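Probable arylamine n-acetyl transferase (Mycobacterium abscessus, PDB 4GUZ) probably transfers an acetyl group from acetyl-coenzyme A to the amino group of arylamines. Local coordinates at residues P64-Q67 and A68-R72; I22-D25 and G26-P30; V120-A124 and A125-L129; L13-D16 and E17-F21. All blocks are in the same frame, centred on the assembly; numbering follows the deposited sequence.

Interaction 1: residues P64-Q67 and A68-R72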
loop_
_atom_site.group_PDB
_atom_site.type_symbol
_atom_site.label_atom_id
_atom_site.label_comp_id
_atom_site.label_asym_id
_atom_site.label_seq_id
_atom_site.Cartn_x
_atom_site.Cartn_y
_atom_site.Cartn_z
ATOM N N PRO A 64 -14.834 4.797 9.120
ATOM C CA PRO A 64 -14.808 6.115 9.787
ATOM C C PRO A 64 -13.453 6.461 10.407
ATOM O O PRO A 64 -12.996 7.596 10.242
ATOM C CB PRO A 64 -15.899 5.983 10.866
ATOM C CG PRO A 64 -16.839 4.959 10.316
ATOM C CD PRO A 64 -15.909 3.950 9.683
ATOM N N ALA A 65 -12.810 5.521 11.115
ATOM C CA ALA A 65 -11.505 5.789 11.722
ATOM C C ALA A 65 -10.418 6.017 10.644
ATOM O O ALA A 65 -9.617 6.938 10.776
ATOM C CB ALA A 65 -11.094 4.652 12.644
ATOM N N VAL A 66 -10.403 5.184 9.595
ATOM C CA VAL A 66 -9.429 5.259 8.493
ATOM C C VAL A 66 -9.548 6.573 7.711
ATOM O O VAL A 66 -8.527 7.246 7.544
ATOM C CB VAL A 66 -9.551 4.016 7.561
ATOM C CG1 VAL A 66 -8.750 4.186 6.262
ATOM C CG2 VAL A 66 -9.106 2.759 8.301
ATOM N N GLN A 67 -10.764 6.963 7.245
ATOM C CA GLN A 67 -10.895 8.199 6.457
ATOM C C GLN A 67 -10.605 9.450 7.299
ATOM O O GLN A 67 -10.064 10.418 6.766
ATOM C CB GLN A 67 -12.255 8.310 5.739
ATOM C CG GLN A 67 -13.477 8.537 6.630
ATOM C CD GLN A 67 -14.754 8.433 5.844
ATOM O OE1 GLN A 67 -14.764 8.457 4.607
ATOM N NE2 GLN A 67 -15.859 8.288 6.551
ATOM N N ALA A 68 -10.911 9.418 8.606
ATOM C CA ALA A 68 -10.604 10.544 9.502
ATOM C C ALA A 68 -9.078 10.689 9.665
ATOM O O ALA A 68 -8.554 11.789 9.544
ATOM C CB ALA A 68 -11.273 10.343 10.860
ATOM N N LYS A 69 -8.358 9.573 9.878
ATOM C CA LYS A 69 -6.901 9.600 9.996
ATOM C C LYS A 69 -6.229 9.972 8.648
ATOM O O LYS A 69 -5.442 10.916 8.606
ATOM C CB LYS A 69 -6.397 8.238 10.497
ATOM C CG LYS A 69 -4.884 8.136 10.695
ATOM C CD LYS A 69 -4.507 6.678 10.768
ATOM C CE LYS A 69 -3.050 6.457 10.998
ATOM N NZ LYS A 69 -2.740 5.008 10.991
ATOM N N LEU A 70 -6.568 9.264 7.557
ATOM C CA LEU A 70 -5.918 9.448 6.245
ATOM C C LEU A 70 -6.291 10.719 5.478
ATOM O O LEU A 70 -5.471 11.195 4.690
ATOM C CB LEU A 70 -6.149 8.221 5.325
ATOM C CG LEU A 70 -5.599 6.893 5.851
ATOM C CD1 LEU A 70 -5.541 5.828 4.770
ATOM C CD2 LEU A 70 -4.239 7.051 6.414
ATOM N N LEU A 71 -7.497 11.262 5.674
ATOM C CA LEU A 71 -7.908 12.429 4.897
ATOM C C LEU A 71 -8.005 13.726 5.736
ATOM O O LEU A 71 -8.086 14.809 5.150
ATOM C CB LEU A 71 -9.286 12.185 4.229
ATOM C CG LEU A 71 -9.569 10.900 3.435
ATOM C CD1 LEU A 71 -11.025 10.869 2.972
ATOM C CD2 LEU A 71 -8.677 10.786 2.205
ATOM N N ARG A 72 -8.060 13.619 7.077
ATOM C CA ARG A 72 -8.290 14.792 7.929
ATOM C C ARG A 72 -7.201 15.049 8.996
ATOM O O ARG A 72 -7.353 15.943 9.828
ATOM C CB ARG A 72 -9.676 14.682 8.587
ATOM C CG ARG A 72 -10.777 14.567 7.537
ATOM C CD ARG A 72 -12.173 14.776 8.084
ATOM N NE ARG A 72 -12.694 13.588 8.750
ATOM C CZ ARG A 72 -13.643 12.800 8.259
ATOM N NH1 ARG A 72 -14.168 13.046 7.066
ATOM N NH2 ARG A 72 -14.075 11.761 8.954
#
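Four successive i to i+4 backbone bonds run from Pro64-Gln67 to Ala68-Leu71 and wind the two segments into one helix. The straightest and shortest of them goes from Leu70 N to Val66 O (2.8 Å, 171° at the hydrogen). Leu71 N reaches Gln67 O at 2.9 Å, and the next bond, Arg72 N to Ala68 O, is weak.

Apolar contacts follow the same spacing. Val66 and Leu70 lie side by side and point the same way, Val66 CG1 standing 3.9 Å from Leu70 CD1, and both rest on Leu85 of helix 79-92. Leu71 CD1 comes 4.0 Å from Gln67 CB, while its side chain also packs on Tyr18 and Phe21. Helix 63-72 thus belongs to the helical bundle in the N-terminal part of the arylamine N-acetyltransferase fold, packing against helices 15-21 and 79-92.

The polar ends find partners beyond the helix. With CG between its backbone N and carbonyl carbon (chi1 70°) and an extended chain beyond, buried Gln67 gives its NE2 to Glu12 O and takes Gln14 N on OE1, so both ends of the amide are engaged. Arg72 bends at chi3 (-80°), which folds its guanidinium back alongside Gln67, NH2 being 4.0 Å from Gln67 CG; NH1 pairs with Glu17. Fully extended Lys69 leads the other way, to Asp52 and Glu81.

Interaction 2: residues I22-D25 and G26-P30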
loop_
_atom_site.group_PDB
_atom_site.type_symbol
_atom_site.label_atom_id
_atom_site.label_comp_id
_atom_site.label_asym_id
_atom_site.label_seq_id
_atom_site.Cartn_x
_atom_site.Cartn_y
_atom_site.Cartn_z
ATOM N N ILE A 22 -7.529 13.085 -3.285
ATOM C CA ILE A 22 -6.682 12.360 -4.237
ATOM C C ILE A 22 -6.611 13.110 -5.578
ATOM O O ILE A 22 -5.971 12.643 -6.518
ATOM C CB ILE A 22 -7.116 10.869 -4.401
ATOM C CG1 ILE A 22 -8.511 10.710 -5.076
ATOM C CG2 ILE A 22 -7.031 10.115 -3.073
ATOM C CD1 ILE A 22 -8.560 9.509 -6.095
ATOM N N GLY A 23 -7.219 14.292 -5.637
ATOM C CA GLY A 23 -7.205 15.142 -6.827
ATOM C C GLY A 23 -7.948 14.550 -8.002
ATOM O O GLY A 23 -7.560 14.766 -9.155
ATOM N N PHE A 24 -9.007 13.783 -7.720
ATOM C CA PHE A 24 -9.834 13.187 -8.761
ATOM C C PHE A 24 -10.960 14.146 -9.148
ATOM O O PHE A 24 -11.641 14.694 -8.275
ATOM C CB PHE A 24 -10.429 11.846 -8.296
ATOM C CG PHE A 24 -11.266 11.126 -9.328
ATOM C CD1 PHE A 24 -10.728 10.089 -10.080
ATOM C CD2 PHE A 24 -12.605 11.468 -9.532
ATOM C CE1 PHE A 24 -11.504 9.417 -11.030
ATOM C CE2 PHE A 24 -13.365 10.824 -10.510
ATOM C CZ PHE A 24 -12.815 9.785 -11.233
ATOM N N ASP A 25 -11.193 14.278 -10.455
ATOM C CA ASP A 25 -12.293 15.061 -11.014
ATOM C C ASP A 25 -12.762 14.389 -12.304
ATOM O O ASP A 25 -12.067 13.523 -12.837
ATOM C CB ASP A 25 -11.901 16.542 -11.245
ATOM C CG ASP A 25 -10.639 16.782 -12.050
ATOM O OD1 ASP A 25 -10.403 16.035 -13.031
ATOM O OD2 ASP A 25 -9.908 17.749 -11.732
ATOM N N GLY A 26 -13.929 14.793 -12.781
ATOM C CA GLY A 26 -14.501 14.277 -14.013
ATOM C C GLY A 26 -15.427 13.103 -13.808
ATOM O O GLY A 26 -15.995 12.929 -12.727
ATOM N N ASP A 27 -15.555 12.290 -14.869
ATOM C CA ASP A 27 -16.420 11.119 -14.973
ATOM C C ASP A 27 -16.122 10.114 -13.861
ATOM O O ASP A 27 -14.961 9.772 -13.633
ATOM C CB ASP A 27 -16.254 10.470 -16.359
ATOM C CG ASP A 27 -17.465 9.704 -16.871
ATOM O OD1 ASP A 27 -17.614 9.592 -18.111
ATOM O OD2 ASP A 27 -18.264 9.215 -16.034
ATOM N N ARG A 28 -17.174 9.702 -13.139
ATOM C CA ARG A 28 -17.101 8.774 -12.008
ATOM C C ARG A 28 -17.646 7.382 -12.381
ATOM O O ARG A 28 -17.766 6.520 -11.502
ATOM C CB ARG A 28 -17.880 9.333 -10.801
ATOM C CG ARG A 28 -17.332 10.633 -10.216
ATOM C CD ARG A 28 -18.185 11.064 -9.028
ATOM N NE ARG A 28 -17.666 12.274 -8.383
ATOM C CZ ARG A 28 -18.108 12.743 -7.220
ATOM N NH1 ARG A 28 -19.061 12.101 -6.557
ATOM N NH2 ARG A 28 -17.575 13.837 -6.694
ATOM N N SER A 29 -17.988 7.164 -13.680
ATOM C CA SER A 29 -18.519 5.883 -14.180
ATOM C C SER A 29 -17.533 4.721 -13.900
ATOM O O SER A 29 -16.328 4.950 -14.001
ATOM C CB SER A 29 -18.809 5.973 -15.676
ATOM O OG SER A 29 -19.817 6.937 -15.927
ATOM N N PRO A 30 -18.006 3.492 -13.559
ATOM C CA PRO A 30 -17.060 2.398 -13.249
ATOM C C PRO A 30 -16.389 1.791 -14.494
ATOM O O PRO A 30 -16.764 0.712 -14.978
ATOM C CB PRO A 30 -17.918 1.377 -12.499
ATOM C CG PRO A 30 -19.302 1.628 -12.943
ATOM C CD PRO A 30 -19.410 3.070 -13.354
#
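Phe24 meets Asp27 and Arg28 round a bend of loop, and its ring does nearly all the touching. Edge contact comes first: Phe24 CZ approaches Asp27 O to 3.2 Å close to the ring plane, so the slightly positive rim of the ring faces the carbonyl oxygen. That oxygen also accepts a hydrogen bond from Thr34 OG1. Phe24 CG is anti to its backbone N (chi1 -178°), which carries the ring toward Asp27 and Arg28 and onto Leu19, Thr34 and Leu38.

Apolar contact is lighter. Arg28 CG stands 4.0 Å from Phe24 CE2, the two side chains crossing obliquely with ring and guanidinium planes 61° apart. The arginine then runs out extended past Leu15 and Leu19 to a salt bridge with Asp16, well beyond the ring.

Polar bonds lie within 26-30. Asp27 OD2 takes two donors from the same face of its carboxylate: Ser29 N at 3.1 Å, from above the plane, and Ser29 OG at 2.8 Å, on the syn side. At Gly26 the backbone angles leave no room for a side chain beside Asp25 O.

Gly23, with positive phi, closes helix 15-21 in a Schellman motif; downstream, the Asp27 carboxylate and Ser29 N form an Asx turn in the connection leading to helix 32-45.

Interaction 3: residues V120-A124 and A125-L129; sequences VVRLA and AEQWL
Val121 and Trp128 form a hydrogen-bonded antiparallel pair: Val121 N donates to Trp128 O at 2.9 Å, and Trp128 N returns to Val121 O at 2.8 Å. Leu123 and Glu126 make a second such pair, Leu123 N to Glu126 O and Glu126 N to Leu123 O, each 3.0 Å. Between them, in the non-hydrogen-bonded pair, Arg122 and Gln127 run side by side, guanidinium and amide only 14° from parallel and Arg122 CG 4.1 Å from Gln127 CG. On the other face Leu123 CD1 sits 3.9 Å from Trp128 CD1, the side chains crossing at about a right angle.

This is a beta hairpin with a two-residue loop, Ala124-Ala125, that forms a type II' turn from Leu123 to Glu126, with Ala124 in its positive-phi position (57°). It joins strands 116-123 and 126-130 within the large antiparallel sheet.

One water ties the end together: it donates to Leu123 O and Glu126 OE1 and accepts from Trp128 NE1 (3.0 Å), in the plane of the indole. Glu126 is held further by a salt bridge to Arg143, and Gln127 OE1 by Tyr98 OH. Leu32 of helix 32-45 covers Leu123 and Trp128, whereas Val120 and Leu129 pack on Ile100 of strand 96-104.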
loop_
_atom_site.group_PDB
_atom_site.type_symbol
_atom_site.label_atom_id
_atom_site.label_comp_id
_atom_site.label_asym_id
_atom_site.label_seq_id
_atom_site.Cartn_x
_atom_site.Cartn_y
_atom_site.Cartn_z
ATOM N N VAL A 120 -8.597 -6.618 -6.919
ATOM C CA VAL A 120 -8.647 -6.984 -8.343
ATOM C C VAL A 120 -9.995 -6.492 -8.883
ATOM O O VAL A 120 -11.024 -6.752 -8.267
ATOM C CB VAL A 120 -8.401 -8.502 -8.603
ATOM C CG1 VAL A 120 -8.559 -8.853 -10.089
ATOM C CG2 VAL A 120 -7.012 -8.916 -8.122
ATOM N N VAL A 121 -9.973 -5.775 -10.012
ATOM C CA VAL A 121 -11.151 -5.211 -10.664
ATOM C C VAL A 121 -11.440 -5.981 -11.970
ATOM O O VAL A 121 -10.523 -6.251 -12.751
ATOM C CB VAL A 121 -10.980 -3.687 -10.908
ATOM C CG1 VAL A 121 -12.135 -3.108 -11.727
ATOM C CG2 VAL A 121 -10.847 -2.940 -9.587
ATOM N N ARG A 122 -12.732 -6.318 -12.192
ATOM C CA ARG A 122 -13.212 -7.000 -13.397
ATOM C C ARG A 122 -13.830 -5.982 -14.368
ATOM O O ARG A 122 -14.815 -5.326 -14.017
ATOM C CB ARG A 122 -14.232 -8.094 -13.028
ATOM C CG ARG A 122 -13.599 -9.363 -12.483
ATOM C CD ARG A 122 -14.643 -10.445 -12.312
ATOM N NE ARG A 122 -15.249 -10.386 -10.989
ATOM C CZ ARG A 122 -14.970 -11.236 -10.008
ATOM N NH1 ARG A 122 -14.118 -12.235 -10.207
ATOM N NH2 ARG A 122 -15.560 -11.109 -8.828
ATOM N N LEU A 123 -13.231 -5.826 -15.568
ATOM C CA LEU A 123 -13.711 -4.901 -16.607
ATOM C C LEU A 123 -13.731 -5.621 -17.943
ATOM O O LEU A 123 -12.673 -5.960 -18.487
ATOM C CB LEU A 123 -12.884 -3.594 -16.709
ATOM C CG LEU A 123 -12.921 -2.642 -15.523
ATOM C CD1 LEU A 123 -11.736 -1.698 -15.564
ATOM C CD2 LEU A 123 -14.231 -1.871 -15.458
ATOM N N ALA A 124 -14.954 -5.886 -18.450
ATOM C CA ALA A 124 -15.212 -6.596 -19.705
ATOM C C ALA A 124 -14.543 -7.991 -19.681
ATOM O O ALA A 124 -14.726 -8.725 -18.711
ATOM C CB ALA A 124 -14.746 -5.761 -20.900
ATOM N N ALA A 125 -13.758 -8.348 -20.699
ATOM C CA ALA A 125 -13.117 -9.668 -20.727
ATOM C C ALA A 125 -11.804 -9.706 -19.894
ATOM O O ALA A 125 -11.089 -10.707 -19.945
ATOM C CB ALA A 125 -12.829 -10.073 -22.170
ATOM N N GLU A 126 -11.514 -8.648 -19.108
ATOM C CA GLU A 126 -10.228 -8.532 -18.392
ATOM C C GLU A 126 -10.302 -8.392 -16.844
ATOM O O GLU A 126 -11.346 -8.108 -16.255
ATOM C CB GLU A 126 -9.471 -7.312 -18.940
ATOM C CG GLU A 126 -9.466 -7.205 -20.465
ATOM C CD GLU A 126 -8.504 -6.198 -21.053
ATOM O OE1 GLU A 126 -8.921 -5.039 -21.282
ATOM O OE2 GLU A 126 -7.348 -6.582 -21.339
ATOM N N GLN A 127 -9.132 -8.562 -16.216
ATOM C CA GLN A 127 -8.883 -8.392 -14.788
ATOM C C GLN A 127 -7.703 -7.433 -14.594
ATOM O O GLN A 127 -6.719 -7.499 -15.332
ATOM C CB GLN A 127 -8.645 -9.741 -14.117
ATOM C CG GLN A 127 -9.950 -10.529 -13.961
ATOM C CD GLN A 127 -9.796 -11.751 -13.108
ATOM O OE1 GLN A 127 -10.311 -11.807 -12.002
ATOM N NE2 GLN A 127 -9.101 -12.760 -13.613
ATOM N N TRP A 128 -7.835 -6.522 -13.628
ATOM C CA TRP A 128 -6.871 -5.473 -13.327
ATOM C C TRP A 128 -6.440 -5.514 -11.881
ATOM O O TRP A 128 -7.262 -5.344 -10.979
ATOM C CB TRP A 128 -7.489 -4.102 -13.646
ATOM C CG TRP A 128 -7.735 -3.928 -15.114
ATOM C CD1 TRP A 128 -8.850 -4.290 -15.806
ATOM C CD2 TRP A 128 -6.806 -3.417 -16.082
ATOM N NE1 TRP A 128 -8.689 -4.012 -17.144
ATOM C CE2 TRP A 128 -7.436 -3.496 -17.347
ATOM C CE3 TRP A 128 -5.501 -2.907 -16.008
ATOM C CZ2 TRP A 128 -6.817 -3.051 -18.524
ATOM C CZ3 TRP A 128 -4.888 -2.479 -17.175
ATOM C CH2 TRP A 128 -5.548 -2.546 -18.415
ATOM N N LEU A 129 -5.134 -5.683 -11.659
ATOM C CA LEU A 129 -4.584 -5.694 -10.310
ATOM C C LEU A 129 -4.426 -4.270 -9.810
ATOM O O LEU A 129 -3.744 -3.469 -10.459
ATOM C CB LEU A 129 -3.224 -6.423 -10.298
ATOM C CG LEU A 129 -2.485 -6.427 -8.943
ATOM C CD1 LEU A 129 -3.267 -7.181 -7.906
ATOM C CD2 LEU A 129 -1.049 -6.932 -9.111
HETATM O O HOH W 1 -10.643 -4.042 -19.381
#

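Interaction 4: residues L13-D16 and E17-F21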
loop_
_atom_site.group_PDB
_atom_site.type_symbol
_atom_site.label_atom_id
_atom_site.label_comp_id
_atom_site.label_asym_id
_atom_site.label_seq_id
_atom_site.Cartn_x
_atom_site.Cartn_y
_atom_site.Cartn_z
ATOM N N LEU A 13 -18.198 5.896 3.594
ATOM C CA LEU A 13 -17.143 6.718 3.026
ATOM C C LEU A 13 -17.661 8.107 2.662
ATOM O O LEU A 13 -18.765 8.244 2.119
ATOM C CB LEU A 13 -16.555 6.033 1.772
ATOM C CG LEU A 13 -15.504 6.827 0.968
ATOM C CD1 LEU A 13 -14.115 6.656 1.558
ATOM C CD2 LEU A 13 -15.530 6.436 -0.475
ATOM N N GLN A 14 -16.827 9.130 2.918
ATOM C CA GLN A 14 -17.084 10.506 2.499
ATOM C C GLN A 14 -16.520 10.596 1.080
ATOM O O GLN A 14 -15.360 10.969 0.897
ATOM C CB GLN A 14 -16.433 11.513 3.485
ATOM C CG GLN A 14 -17.089 11.584 4.869
ATOM C CD GLN A 14 -18.558 11.935 4.826
ATOM O OE1 GLN A 14 -18.978 12.923 4.210
ATOM N NE2 GLN A 14 -19.371 11.113 5.467
ATOM N N LEU A 15 -17.318 10.154 0.089
ATOM C CA LEU A 15 -16.939 10.037 -1.321
ATOM C C LEU A 15 -16.345 11.312 -1.925
ATOM O O LEU A 15 -15.262 11.214 -2.502
ATOM C CB LEU A 15 -18.121 9.552 -2.188
ATOM C CG LEU A 15 -17.827 9.271 -3.677
ATOM C CD1 LEU A 15 -16.923 8.050 -3.851
ATOM C CD2 LEU A 15 -19.114 9.067 -4.452
ATOM N N ASP A 16 -17.021 12.493 -1.798
ATOM C CA ASP A 16 -16.531 13.757 -2.386
ATOM C C ASP A 16 -15.231 14.204 -1.747
ATOM O O ASP A 16 -14.352 14.708 -2.438
ATOM C CB ASP A 16 -17.573 14.889 -2.255
ATOM C CG ASP A 16 -18.856 14.690 -3.046
ATOM O OD1 ASP A 16 -18.797 14.069 -4.135
ATOM O OD2 ASP A 16 -19.910 15.198 -2.599
ATOM N N GLU A 17 -15.121 14.032 -0.424
ATOM C CA GLU A 17 -13.942 14.399 0.358
ATOM C C GLU A 17 -12.722 13.569 -0.069
ATOM O O GLU A 17 -11.627 14.112 -0.223
ATOM C CB GLU A 17 -14.229 14.192 1.839
ATOM C CG GLU A 17 -13.252 14.916 2.741
ATOM C CD GLU A 17 -13.350 14.569 4.212
ATOM O OE1 GLU A 17 -14.386 14.019 4.654
ATOM O OE2 GLU A 17 -12.379 14.886 4.931
ATOM N N TYR A 18 -12.927 12.260 -0.260
ATOM C CA TYR A 18 -11.857 11.361 -0.684
ATOM C C TYR A 18 -11.373 11.760 -2.074
ATOM O O TYR A 18 -10.163 11.846 -2.283
ATOM C CB TYR A 18 -12.315 9.877 -0.651
ATOM C CG TYR A 18 -11.329 8.947 -1.337
ATOM C CD1 TYR A 18 -10.290 8.353 -0.625
ATOM C CD2 TYR A 18 -11.386 8.730 -2.713
ATOM C CE1 TYR A 18 -9.343 7.553 -1.262
ATOM C CE2 TYR A 18 -10.425 7.958 -3.364
ATOM C CZ TYR A 18 -9.426 7.344 -2.626
ATOM O OH TYR A 18 -8.490 6.568 -3.254
ATOM N N LEU A 19 -12.309 11.994 -3.019
ATOM C CA LEU A 19 -11.957 12.315 -4.408
ATOM C C LEU A 19 -11.241 13.657 -4.523
ATOM O O LEU A 19 -10.326 13.778 -5.333
ATOM C CB LEU A 19 -13.181 12.267 -5.330
ATOM C CG LEU A 19 -13.864 10.888 -5.433
ATOM C CD1 LEU A 19 -15.208 10.984 -6.177
ATOM C CD2 LEU A 19 -12.964 9.860 -6.107
ATOM N N ALA A 20 -11.622 14.647 -3.698
ATOM C CA ALA A 20 -10.966 15.951 -3.694
ATOM C C ALA A 20 -9.527 15.800 -3.174
ATOM O O ALA A 20 -8.604 16.379 -3.745
ATOM C CB ALA A 20 -11.748 16.935 -2.829
ATOM N N PHE A 21 -9.343 14.967 -2.124
ATOM C CA PHE A 21 -8.042 14.693 -1.505
ATOM C C PHE A 21 -7.057 14.052 -2.487
ATOM O O PHE A 21 -5.882 14.406 -2.479
ATOM C CB PHE A 21 -8.198 13.773 -0.287
ATOM C CG PHE A 21 -6.946 13.695 0.559
ATOM C CD1 PHE A 21 -6.728 14.600 1.594
ATOM C CD2 PHE A 21 -5.986 12.711 0.326
ATOM C CE1 PHE A 21 -5.572 14.526 2.376
ATOM C CE2 PHE A 21 -4.826 12.644 1.106
ATOM C CZ PHE A 21 -4.634 13.550 2.129
HETATM O O HOH W 2 -17.669 13.727 1.395
#
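Glu17 and Gln14 cross at the start of helix 15-21, where Glu17 OE1, already paired with Arg72, lies 3.4 Å from Gln14 CB, with amide and carboxylate planes 53° apart. Gln14 is bent at chi2 (-58°), which brings its OE1 round to a water that donates to it and in turn accepts from Glu17 N at 3.1 Å. An amide NH of the first turn is thereby satisfied through solvent. Asp16 turns elsewhere, toward Arg28.

Three i to i+4 backbone bonds set the helix going: Tyr18 N to Gln14 O, Leu19 N to Leu15 O and Ala20 N to Asp16 O, at 3.0, 3.1 and 3.0 Å.

Apolar packing comes next. Leu15 CG meets Leu19 CD1 at 4.0 Å, and Leu13 CD1 comes 4.3 Å from Tyr18 CB. The Tyr18 side chain packs on Leu85 and Val89 of helix 79-92, its hydroxyl hydrogen-bonded to His42 ND1, so a polar group on a buried side chain has a partner.

Gln14 occupies the N-cap position of this short helix and is the centre of an inverse gamma turn, opening the helical N-terminal part of the fold.

In the fold
Interactions 4 and 2 follow each other along the chain, their centres about 10 Å apart, and are joined by Arg28 NH2 to Asp16 OD1 (2.8 Å) and a probable bond from Phe24 N to Leu19 O. Interaction 1 packs beside interaction 4, centres about 11 Å apart, through Arg72 NH1 to Glu17 OE1 (2.6 Å). The 26-30 segment also reaches the hairpin of interaction 3, where Pro30 O touches Leu123 CD2, whereas interactions 1 and 3 stay about 17 Å apart at their nearest atoms. Interaction 3 touches the probable active site: the Leu129 side chain meets residues of a probable Cys79-His116-Asp131 triad, as expected for this family.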